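Local coordinates for polymeric immunoglobulin receptor (Mus musculus, PDB 4NOF), which probably binds polymeric immunoglobulins and carries them across epithelia, its shed extracellular part being the secretory component, at residues 15-20 / 79-85; 34-38 / 50-54; 87-93 / 104-110. One frame throughout, in Å; residues are numbered along the deposited sequence.

Contact 1: 15-20 / 79-85; sequences KDIGRN and NISHLTH. With NAG (2-acetamido-2-deoxy-beta-D-glucopyranose), chain C.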
loop_
_atom_site.group_PDB
_atom_site.type_symbol
_atom_site.label_atom_id
_atom_site.label_comp_id
_atom_site.label_asym_id
_atom_site.label_seq_id
_atom_site.Cartn_x
_atom_site.Cartn_y
_atom_site.Cartn_z
ATOM N N LYS A 15 -11.514 4.257 6.914
ATOM C CA LYS A 15 -11.771 5.590 6.402
ATOM C C LYS A 15 -13.160 5.689 5.769
ATOM O O LYS A 15 -13.677 4.734 5.209
ATOM C CB LYS A 15 -10.743 5.966 5.355
ATOM C CG LYS A 15 -9.316 6.111 5.860
ATOM C CD LYS A 15 -9.113 7.308 6.783
ATOM C CE LYS A 15 -7.750 7.240 7.448
ATOM N NZ LYS A 15 -7.500 8.408 8.340
ATOM N N ASP A 16 -13.755 6.865 5.858
ATOM C CA ASP A 16 -14.989 7.142 5.115
ATOM C C ASP A 16 -14.745 7.335 3.621
ATOM O O ASP A 16 -13.704 7.818 3.196
ATOM C CB ASP A 16 -15.622 8.429 5.654
ATOM C CG ASP A 16 -16.327 8.236 6.967
ATOM O OD1 ASP A 16 -16.438 7.083 7.470
ATOM O OD2 ASP A 16 -16.813 9.280 7.480
ATOM N N ILE A 17 -15.722 6.954 2.822
ATOM C CA ILE A 17 -15.673 7.159 1.396
ATOM C C ILE A 17 -15.367 8.630 1.082
ATOM O O ILE A 17 -15.834 9.533 1.774
ATOM C CB ILE A 17 -16.984 6.681 0.721
ATOM C CG1 ILE A 17 -16.840 6.669 -0.796
ATOM C CG2 ILE A 17 -18.176 7.515 1.144
ATOM C CD1 ILE A 17 -17.882 5.798 -1.455
ATOM N N GLY A 18 -14.548 8.834 0.043
ATOM C CA GLY A 18 -14.033 10.152 -0.344
ATOM C C GLY A 18 -12.905 10.788 0.438
ATOM O O GLY A 18 -12.419 11.849 0.036
ATOM N N ARG A 19 -12.499 10.197 1.561
ATOM C CA ARG A 19 -11.388 10.697 2.355
ATOM C C ARG A 19 -10.042 10.144 1.776
ATOM O O ARG A 19 -10.022 9.554 0.697
ATOM C CB ARG A 19 -11.582 10.307 3.817
ATOM C CG ARG A 19 -12.903 10.834 4.428
ATOM C CD ARG A 19 -13.057 12.339 4.244
ATOM N NE ARG A 19 -14.193 12.922 4.981
ATOM C CZ ARG A 19 -15.384 13.225 4.454
ATOM N NH1 ARG A 19 -15.666 12.969 3.170
ATOM N NH2 ARG A 19 -16.319 13.779 5.225
ATOM N N ASN A 20 -8.942 10.453 2.446
ATOM C CA ASN A 20 -7.617 9.956 2.042
ATOM C C ASN A 20 -7.008 9.123 3.135
ATOM O O ASN A 20 -7.372 9.244 4.299
ATOM C CB ASN A 20 -6.679 11.096 1.625
ATOM C CG ASN A 20 -6.066 11.834 2.806
ATOM O OD1 ASN A 20 -5.055 11.411 3.393
ATOM N ND2 ASN A 20 -6.693 12.958 3.164
ATOM N N ASN A 79 0.046 7.546 -0.186
ATOM C CA ASN A 79 -1.195 8.225 0.082
ATOM C C ASN A 79 -2.151 7.880 -1.005
ATOM O O ASN A 79 -1.806 7.974 -2.166
ATOM C CB ASN A 79 -1.040 9.750 0.169
ATOM C CG ASN A 79 -2.341 10.423 0.609
ATOM O OD1 ASN A 79 -3.082 10.893 -0.225
ATOM N ND2 ASN A 79 -2.651 10.376 1.895
ATOM N N ILE A 80 -3.357 7.464 -0.637
ATOM C CA ILE A 80 -4.419 7.289 -1.605
ATOM C C ILE A 80 -5.556 8.216 -1.257
ATOM O O ILE A 80 -6.095 8.154 -0.151
ATOM C CB ILE A 80 -4.939 5.829 -1.676
ATOM C CG1 ILE A 80 -3.806 4.845 -1.969
ATOM C CG2 ILE A 80 -6.007 5.688 -2.742
ATOM C CD1 ILE A 80 -4.182 3.425 -1.714
ATOM N N SER A 81 -5.893 9.084 -2.197
ATOM C CA SER A 81 -6.975 10.057 -1.977
ATOM C C SER A 81 -8.282 9.671 -2.687
ATOM O O SER A 81 -8.321 8.781 -3.518
ATOM C CB SER A 81 -6.519 11.428 -2.436
ATOM O OG SER A 81 -6.246 11.434 -3.813
ATOM N N HIS A 82 -9.353 10.384 -2.351
ATOM C CA HIS A 82 -10.656 10.177 -2.975
ATOM C C HIS A 82 -11.070 8.714 -2.923
ATOM O O HIS A 82 -11.444 8.110 -3.921
ATOM C CB HIS A 82 -10.629 10.683 -4.428
ATOM C CG HIS A 82 -10.299 12.141 -4.536
ATOM N ND1 HIS A 82 -9.162 12.607 -5.160
ATOM C CD2 HIS A 82 -10.926 13.234 -4.035
ATOM C CE1 HIS A 82 -9.118 13.926 -5.066
ATOM N NE2 HIS A 82 -10.173 14.331 -4.385
ATOM N N LEU A 83 -10.991 8.136 -1.732
ATOM C CA LEU A 83 -11.280 6.718 -1.575
ATOM C C LEU A 83 -12.665 6.321 -2.060
ATOM O O LEU A 83 -13.639 7.057 -1.834
ATOM C CB LEU A 83 -11.122 6.317 -0.133
ATOM C CG LEU A 83 -9.672 6.328 0.361
ATOM C CD1 LEU A 83 -9.626 6.280 1.881
ATOM C CD2 LEU A 83 -8.918 5.158 -0.230
ATOM N N THR A 84 -12.719 5.176 -2.736
ATOM C CA THR A 84 -13.943 4.536 -3.214
ATOM C C THR A 84 -14.175 3.199 -2.519
ATOM O O THR A 84 -13.251 2.602 -1.948
ATOM C CB THR A 84 -13.891 4.235 -4.730
ATOM O OG1 THR A 84 -12.899 3.238 -5.030
ATOM C CG2 THR A 84 -13.603 5.504 -5.519
ATOM N N HIS A 85 -15.401 2.690 -2.571
ATOM C CA HIS A 85 -15.609 1.393 -1.955
ATOM C C HIS A 85 -14.762 0.295 -2.620
ATOM O O HIS A 85 -14.313 -0.643 -1.967
ATOM C CB HIS A 85 -17.070 0.971 -1.880
ATOM C CG HIS A 85 -17.263 -0.231 -1.012
ATOM N ND1 HIS A 85 -17.547 -1.481 -1.516
ATOM C CD2 HIS A 85 -17.142 -0.382 0.329
ATOM C CE1 HIS A 85 -17.627 -2.344 -0.518
ATOM N NE2 HIS A 85 -17.381 -1.703 0.611
HETATM C C1 NAG C . -6.280 13.808 4.263
HETATM C C2 NAG C . -6.684 15.268 4.100
HETATM C C3 NAG C . -6.216 16.076 5.306
HETATM C C4 NAG C . -6.698 15.443 6.606
HETATM C C5 NAG C . -6.296 13.969 6.642
HETATM C C6 NAG C . -6.847 13.242 7.862
HETATM C C7 NAG C . -6.847 15.947 1.743
HETATM C C8 NAG C . -6.164 16.552 0.545
HETATM N N2 NAG C . -6.144 15.830 2.873
HETATM O O3 NAG C . -6.720 17.389 5.206
HETATM O O4 NAG C . -6.132 16.140 7.702
HETATM O O5 NAG C . -6.800 13.323 5.491
HETATM O O6 NAG C . -6.035 12.120 8.126
HETATM O O7 NAG C . -8.013 15.590 1.638
HETATM O O HOH W 1 -9.651 12.607 -0.586
#

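Contact 2: 34-38 / 50-54; sequences SKKSL and IDSTE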
loop_
_atom_site.group_PDB
_atom_site.type_symbol
_atom_site.label_atom_id
_atom_site.label_comp_id
_atom_site.label_asym_id
_atom_site.label_seq_id
_atom_site.Cartn_x
_atom_site.Cartn_y
_atom_site.Cartn_z
ATOM N N SER A 34 16.210 -1.038 -3.102
ATOM C CA SER A 34 15.337 -1.809 -3.958
ATOM C C SER A 34 14.037 -1.061 -4.290
ATOM O O SER A 34 13.708 -0.058 -3.688
ATOM C CB SER A 34 14.936 -3.124 -3.291
ATOM O OG SER A 34 15.967 -3.749 -2.536
ATOM N N LYS A 35 13.329 -1.603 -5.255
ATOM C CA LYS A 35 12.034 -1.062 -5.673
ATOM C C LYS A 35 11.072 -1.110 -4.492
ATOM O O LYS A 35 11.095 -2.044 -3.658
ATOM C CB LYS A 35 11.470 -1.861 -6.855
ATOM C CG LYS A 35 10.167 -1.330 -7.428
ATOM C CD LYS A 35 9.752 -2.075 -8.703
ATOM C CE LYS A 35 9.358 -3.505 -8.378
ATOM N NZ LYS A 35 8.742 -4.199 -9.546
ATOM N N LYS A 36 10.256 -0.065 -4.392
ATOM C CA LYS A 36 9.232 0.042 -3.368
ATOM C C LYS A 36 7.908 -0.006 -4.077
ATOM O O LYS A 36 7.750 0.645 -5.078
ATOM C CB LYS A 36 9.298 1.365 -2.601
ATOM C CG LYS A 36 10.659 1.788 -2.001
ATOM C CD LYS A 36 11.261 0.766 -1.112
ATOM C CE LYS A 36 12.515 1.352 -0.396
ATOM N NZ LYS A 36 13.568 1.870 -1.327
ATOM N N SER A 37 6.956 -0.778 -3.555
ATOM C CA SER A 37 5.684 -0.946 -4.265
ATOM C C SER A 37 4.552 -1.168 -3.280
ATOM O O SER A 37 4.760 -1.626 -2.153
ATOM C CB SER A 37 5.751 -2.127 -5.241
ATOM O OG SER A 37 5.879 -3.385 -4.606
ATOM N N LEU A 38 3.346 -0.847 -3.742
ATOM C CA LEU A 38 2.117 -1.281 -3.087
ATOM C C LEU A 38 1.289 -2.036 -4.108
ATOM O O LEU A 38 1.135 -1.580 -5.255
ATOM C CB LEU A 38 1.322 -0.077 -2.564
ATOM C CG LEU A 38 0.050 -0.351 -1.743
ATOM C CD1 LEU A 38 0.402 -0.955 -0.395
ATOM C CD2 LEU A 38 -0.788 0.913 -1.580
ATOM N N ILE A 50 0.952 1.163 -7.138
ATOM C CA ILE A 50 1.955 2.171 -7.504
ATOM C C ILE A 50 3.311 1.673 -7.073
ATOM O O ILE A 50 3.428 0.963 -6.054
ATOM C CB ILE A 50 1.625 3.538 -6.841
ATOM C CG1 ILE A 50 2.543 4.645 -7.322
ATOM C CG2 ILE A 50 1.633 3.425 -5.306
ATOM C CD1 ILE A 50 2.037 6.022 -6.973
ATOM N N ASP A 51 4.342 2.021 -7.838
ATOM C CA ASP A 51 5.705 1.713 -7.414
ATOM C C ASP A 51 6.659 2.884 -7.601
ATOM O O ASP A 51 6.318 3.886 -8.187
ATOM C CB ASP A 51 6.223 0.409 -8.033
ATOM C CG ASP A 51 6.506 0.489 -9.514
ATOM O OD1 ASP A 51 6.853 1.556 -10.070
ATOM O OD2 ASP A 51 6.460 -0.613 -10.132
ATOM N N SER A 52 7.862 2.718 -7.074
ATOM C CA SER A 52 8.865 3.791 -7.016
ATOM C C SER A 52 9.528 4.034 -8.376
ATOM O O SER A 52 10.385 4.938 -8.486
ATOM C CB SER A 52 9.941 3.456 -5.981
ATOM O OG SER A 52 10.560 2.224 -6.209
ATOM N N THR A 53 9.176 3.214 -9.382
ATOM C CA THR A 53 9.576 3.471 -10.784
ATOM C C THR A 53 8.561 4.362 -11.516
ATOM O O THR A 53 8.712 4.586 -12.715
ATOM C CB THR A 53 9.773 2.170 -11.608
ATOM O OG1 THR A 53 8.484 1.621 -11.967
ATOM C CG2 THR A 53 10.605 1.147 -10.885
ATOM N N GLU A 54 7.540 4.839 -10.786
ATOM C CA GLU A 54 6.481 5.736 -11.216
ATOM C C GLU A 54 5.383 5.041 -12.007
ATOM O O GLU A 54 4.522 5.730 -12.525
ATOM C CB GLU A 54 7.019 6.954 -11.978
ATOM C CG GLU A 54 7.946 7.826 -11.134
ATOM C CD GLU A 54 7.189 8.661 -10.108
ATOM O OE1 GLU A 54 6.105 9.209 -10.445
ATOM O OE2 GLU A 54 7.681 8.794 -8.965
HETATM O O HOH W 2 5.971 -3.077 -9.201
#

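Contact 3: 87-93 / 104-110; sequences DAGLYIC and KNVDLQV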
loop_
_atom_site.group_PDB
_atom_site.type_symbol
_atom_site.label_atom_id
_atom_site.label_comp_id
_atom_site.label_asym_id
_atom_site.label_seq_id
_atom_site.Cartn_x
_atom_site.Cartn_y
_atom_site.Cartn_z
ATOM N N ASP A 87 -11.743 0.535 -3.465
ATOM C CA ASP A 87 -10.395 0.590 -2.863
ATOM C C ASP A 87 -10.290 -0.306 -1.629
ATOM O O ASP A 87 -9.195 -0.614 -1.199
ATOM C CB ASP A 87 -10.017 2.021 -2.458
ATOM C CG ASP A 87 -9.817 2.958 -3.659
ATOM O OD1 ASP A 87 -9.325 2.481 -4.710
ATOM O OD2 ASP A 87 -10.122 4.167 -3.526
ATOM N N ALA A 88 -11.409 -0.688 -1.032
ATOM C CA ALA A 88 -11.351 -1.507 0.164
ATOM C C ALA A 88 -10.730 -2.848 -0.118
ATOM O O ALA A 88 -10.936 -3.440 -1.187
ATOM C CB ALA A 88 -12.736 -1.704 0.777
ATOM N N GLY A 89 -10.035 -3.364 0.899
ATOM C CA GLY A 89 -9.521 -4.718 0.864
ATOM C C GLY A 89 -8.068 -4.779 1.305
ATOM O O GLY A 89 -7.518 -3.817 1.864
ATOM N N LEU A 90 -7.461 -5.932 1.040
ATOM C CA LEU A 90 -6.080 -6.192 1.453
ATOM C C LEU A 90 -5.089 -5.689 0.428
ATOM O O LEU A 90 -5.316 -5.817 -0.777
ATOM C CB LEU A 90 -5.830 -7.698 1.629
ATOM C CG LEU A 90 -6.548 -8.320 2.842
ATOM C CD1 LEU A 90 -6.521 -9.850 2.745
ATOM C CD2 LEU A 90 -5.973 -7.815 4.152
ATOM N N TYR A 91 -3.985 -5.139 0.947
ATOM C CA TYR A 91 -2.850 -4.668 0.171
ATOM C C TYR A 91 -1.570 -5.214 0.801
ATOM O O TYR A 91 -1.528 -5.638 1.956
ATOM C CB TYR A 91 -2.771 -3.148 0.185
ATOM C CG TYR A 91 -3.900 -2.394 -0.489
ATOM C CD1 TYR A 91 -5.167 -2.276 0.095
ATOM C CD2 TYR A 91 -3.670 -1.704 -1.685
ATOM C CE1 TYR A 91 -6.148 -1.554 -0.521
ATOM C CE2 TYR A 91 -4.657 -0.952 -2.284
ATOM C CZ TYR A 91 -5.905 -0.893 -1.714
ATOM O OH TYR A 91 -6.901 -0.122 -2.343
ATOM N N ILE A 92 -0.511 -5.205 0.014
ATOM C CA ILE A 92 0.820 -5.588 0.470
ATOM C C ILE A 92 1.806 -4.497 0.075
ATOM O O ILE A 92 1.887 -4.122 -1.117
ATOM C CB ILE A 92 1.295 -6.959 -0.095
ATOM C CG1 ILE A 92 0.361 -8.091 0.319
ATOM C CG2 ILE A 92 2.674 -7.262 0.431
ATOM C CD1 ILE A 92 0.696 -9.424 -0.356
ATOM N N CYS A 93 2.511 -3.983 1.076
ATOM C CA CYS A 93 3.707 -3.124 0.880
ATOM C C CYS A 93 4.862 -4.025 0.606
ATOM O O CYS A 93 5.018 -5.044 1.309
ATOM C CB CYS A 93 4.102 -2.430 2.159
ATOM S SG CYS A 93 2.930 -1.288 2.852
ATOM N N LYS A 104 4.673 -5.846 4.172
ATOM C CA LYS A 104 3.772 -5.470 5.243
ATOM C C LYS A 104 2.338 -5.642 4.730
ATOM O O LYS A 104 1.971 -5.091 3.672
ATOM C CB LYS A 104 4.000 -4.019 5.681
ATOM C CG LYS A 104 3.017 -3.472 6.730
ATOM C CD LYS A 104 3.174 -4.143 8.070
ATOM C CE LYS A 104 2.024 -3.764 8.984
ATOM N NZ LYS A 104 2.136 -4.440 10.315
ATOM N N ASN A 105 1.540 -6.403 5.473
ATOM C CA ASN A 105 0.148 -6.566 5.156
ATOM C C ASN A 105 -0.693 -5.385 5.696
ATOM O O ASN A 105 -0.572 -5.016 6.864
ATOM C CB ASN A 105 -0.380 -7.898 5.744
ATOM C CG ASN A 105 0.259 -9.102 5.090
ATOM O OD1 ASN A 105 0.212 -9.246 3.868
ATOM N ND2 ASN A 105 0.854 -9.959 5.889
ATOM N N VAL A 106 -1.604 -4.897 4.858
ATOM C CA VAL A 106 -2.445 -3.759 5.117
ATOM C C VAL A 106 -3.882 -4.082 4.716
ATOM O O VAL A 106 -4.124 -4.770 3.710
ATOM C CB VAL A 106 -1.957 -2.551 4.275
ATOM C CG1 VAL A 106 -2.938 -1.394 4.331
ATOM C CG2 VAL A 106 -0.565 -2.125 4.758
ATOM N N ASP A 107 -4.851 -3.646 5.524
ATOM C CA ASP A 107 -6.265 -3.822 5.196
ATOM C C ASP A 107 -6.913 -2.449 5.243
ATOM O O ASP A 107 -6.784 -1.733 6.243
ATOM C CB ASP A 107 -6.935 -4.758 6.212
ATOM C CG ASP A 107 -8.274 -5.277 5.778
ATOM O OD1 ASP A 107 -8.798 -4.976 4.686
ATOM O OD2 ASP A 107 -8.829 -6.077 6.563
ATOM N N LEU A 108 -7.509 -2.049 4.121
ATOM C CA LEU A 108 -8.242 -0.808 4.034
ATOM C C LEU A 108 -9.736 -1.092 4.110
ATOM O O LEU A 108 -10.298 -1.804 3.297
ATOM C CB LEU A 108 -7.896 -0.074 2.737
ATOM C CG LEU A 108 -8.560 1.280 2.586
ATOM C CD1 LEU A 108 -8.224 2.198 3.753
ATOM C CD2 LEU A 108 -8.126 1.897 1.257
ATOM N N GLN A 109 -10.373 -0.550 5.133
ATOM C CA GLN A 109 -11.820 -0.596 5.262
ATOM C C GLN A 109 -12.347 0.780 4.895
ATOM O O GLN A 109 -11.912 1.798 5.460
ATOM C CB GLN A 109 -12.200 -0.993 6.700
ATOM C CG GLN A 109 -13.711 -0.940 6.940
ATOM C CD GLN A 109 -14.085 -1.432 8.341
ATOM O OE1 GLN A 109 -14.101 -0.659 9.303
ATOM N NE2 GLN A 109 -14.358 -2.717 8.447
ATOM N N VAL A 110 -13.208 0.815 3.898
ATOM C CA VAL A 110 -13.835 2.022 3.420
ATOM C C VAL A 110 -15.319 1.962 3.786
ATOM O O VAL A 110 -16.055 1.069 3.376
ATOM C CB VAL A 110 -13.670 2.221 1.904
ATOM C CG1 VAL A 110 -14.316 3.543 1.474
ATOM C CG2 VAL A 110 -12.201 2.192 1.494
#

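Contact 1: 15-20 / 79-85
Gly18 and Arg19 belong to the type II turn Asp16-Arg19, which carries the chain of this V-set sandwich from strand 11-16 over to strand 21-26, and they pair with Leu83 in the loop that leaves strand 75-80. Gly18 N donates to Leu83 O at 2.7 Å, and Leu83 N returns an almost straight bond to Arg19 O (3.0 Å, 172°), so Leu83 holds the second half of the turn through both its N and its O. A water joins the same two loops, giving a hydrogen to Gly18 O and taking one from His82 N. The Leu83 side chain lies beneath the turn: CG sits 3.3 Å from Arg19 O, and CD1 reaches Lys15 CB at 3.7 Å, with Val21 and Leu108 closing in around it. Beside the turn, Asn20 begins the sequon Asn20-Val21-Thr22, and its ND2 is joined covalently to C1 of NAG. With CG set between the backbone N and the carbonyl carbon (chi1 79°), Asn20 turns OD1 to Asn79 ND2, 3.0 Å away. That donor keeps the bond within its own amide plane but stands above the carbonyl plane of Asn20, and it also serves Thr22 OG1. Because the glycan occupies ND2, the Asn20 amide cannot be flipped: OD1 must be the acceptor, and the bond from Asn79 probably steadies the root of the sugar.

Contact 2: 34-38 / 50-54
Asp51 and Ser37 face each other as a non-hydrogen-bonded antiparallel pair at the open end of the hairpin formed by strands 36-41 and 46-51. Each atom outward from Asp51 CB meets a different neighbour. CB of Asp51 rests 3.3 Å from Lys36 O and 3.8 Å from Ser37 CB. A chi1 of 71° places CG between the backbone N and the carbonyl carbon, and the carboxylate divides its work. OD1 folds back over its own turn and accepts from Thr53 N (2.9 Å), completing an Asx turn, and from Thr53 OG1, both on one face of the carboxylate plane; Lys55 N is a further donor. OD2 looks across the hairpin to Lys35, whose NZ stays 4.3 Å away, beyond a salt bridge, with a water linking the two. An alanine here would probably leave Thr53 N without its acceptor and the water held by Lys35 NZ alone, losing the Asx turn and the water's link between the strands. Next along, Ser52 OG stands in for a backbone acceptor, taking Lys36 N in a nearly linear bond of 2.9 Å, while Ser52 N donates to Lys36 O. Further in, Leu38 N bonds to Ile50 O at 2.9 Å, and Ile50 N returns a weak bond. Strand 46-51 edges its sheet, strand 36-41 lies between it and strand 89-95, and Leu38 and Ile50 pack on Val78 of the opposing sheet.

Contact 3: 87-93 / 104-110
Chi1 of -65° turns the Tyr91 ring beside its own backbone N and inward from the strand pair, where CE1 comes within 4.0 Å of Leu108 CB across the hairpin. Cys93, two residues on, has nearly the same torsion (-63°), and its SG lies 4.1 Å from Val106 CG2, the methyl that stands anti to the Val106 carbonyl carbon. Tyr91, Cys93, Val106 and Leu108 thus share one face of the sheet, directed into the sandwich. Behind them strands 89-95 and 102-111 run antiparallel with regular rungs: Gly89 with Leu108, Tyr91 with Val106 and Cys93 with Lys104 each exchange two backbone bonds, the shortest being Tyr91 N to Val106 O at 2.8 Å. On the outer face Leu90 CD2 covers Asp107 CG at 3.8 Å. Ile92 CG1 lies alongside Asn105 OD1, while Asn105 ND2 is bonded to Ser8 O. Back along its own chain, Tyr91 OH gives a hydrogen bond to Asp87 O at 2.6 Å, in the carbonyl plane and on a lone pair. This is the tyrosine corner of immunoglobulin domains, set in their Asp-x-Gly-x-Tyr-x-Cys sequence. Gly89 has a phi of 133°, which would jam a CB against the preceding carbonyl oxygen. Asp87 itself forms a salt bridge with Arg63, and Cys93 the disulfide with Cys25 of the facing sheet. The buried tyrosine hydroxyl, engaged by Asp87 O and also by Tyr60 OH, is therefore satisfied, and it ties the approach to strand 89-95 to the Tyr91 side chain.

In the fold
From the N terminus, the chain first runs along strand 11-16 into the turn of contact 1, whose other half arrives 59 residues later. Within that long loop, contact 2 closes the short hairpin 34-54. Once contact 1 is complete, the chain goes straight on into contact 3, a second hairpin that follows in series, so no contact crosses another. Contacts 2 and 3 are part of one five-stranded sheet, where Leu38 packs against Tyr91; contact 1 ties the end of that sheet to the three-stranded one. Lys15 N probably bonds to Gln109 O, joining contacts 1 and 3, while Leu38 meets Ile80 between the sheets.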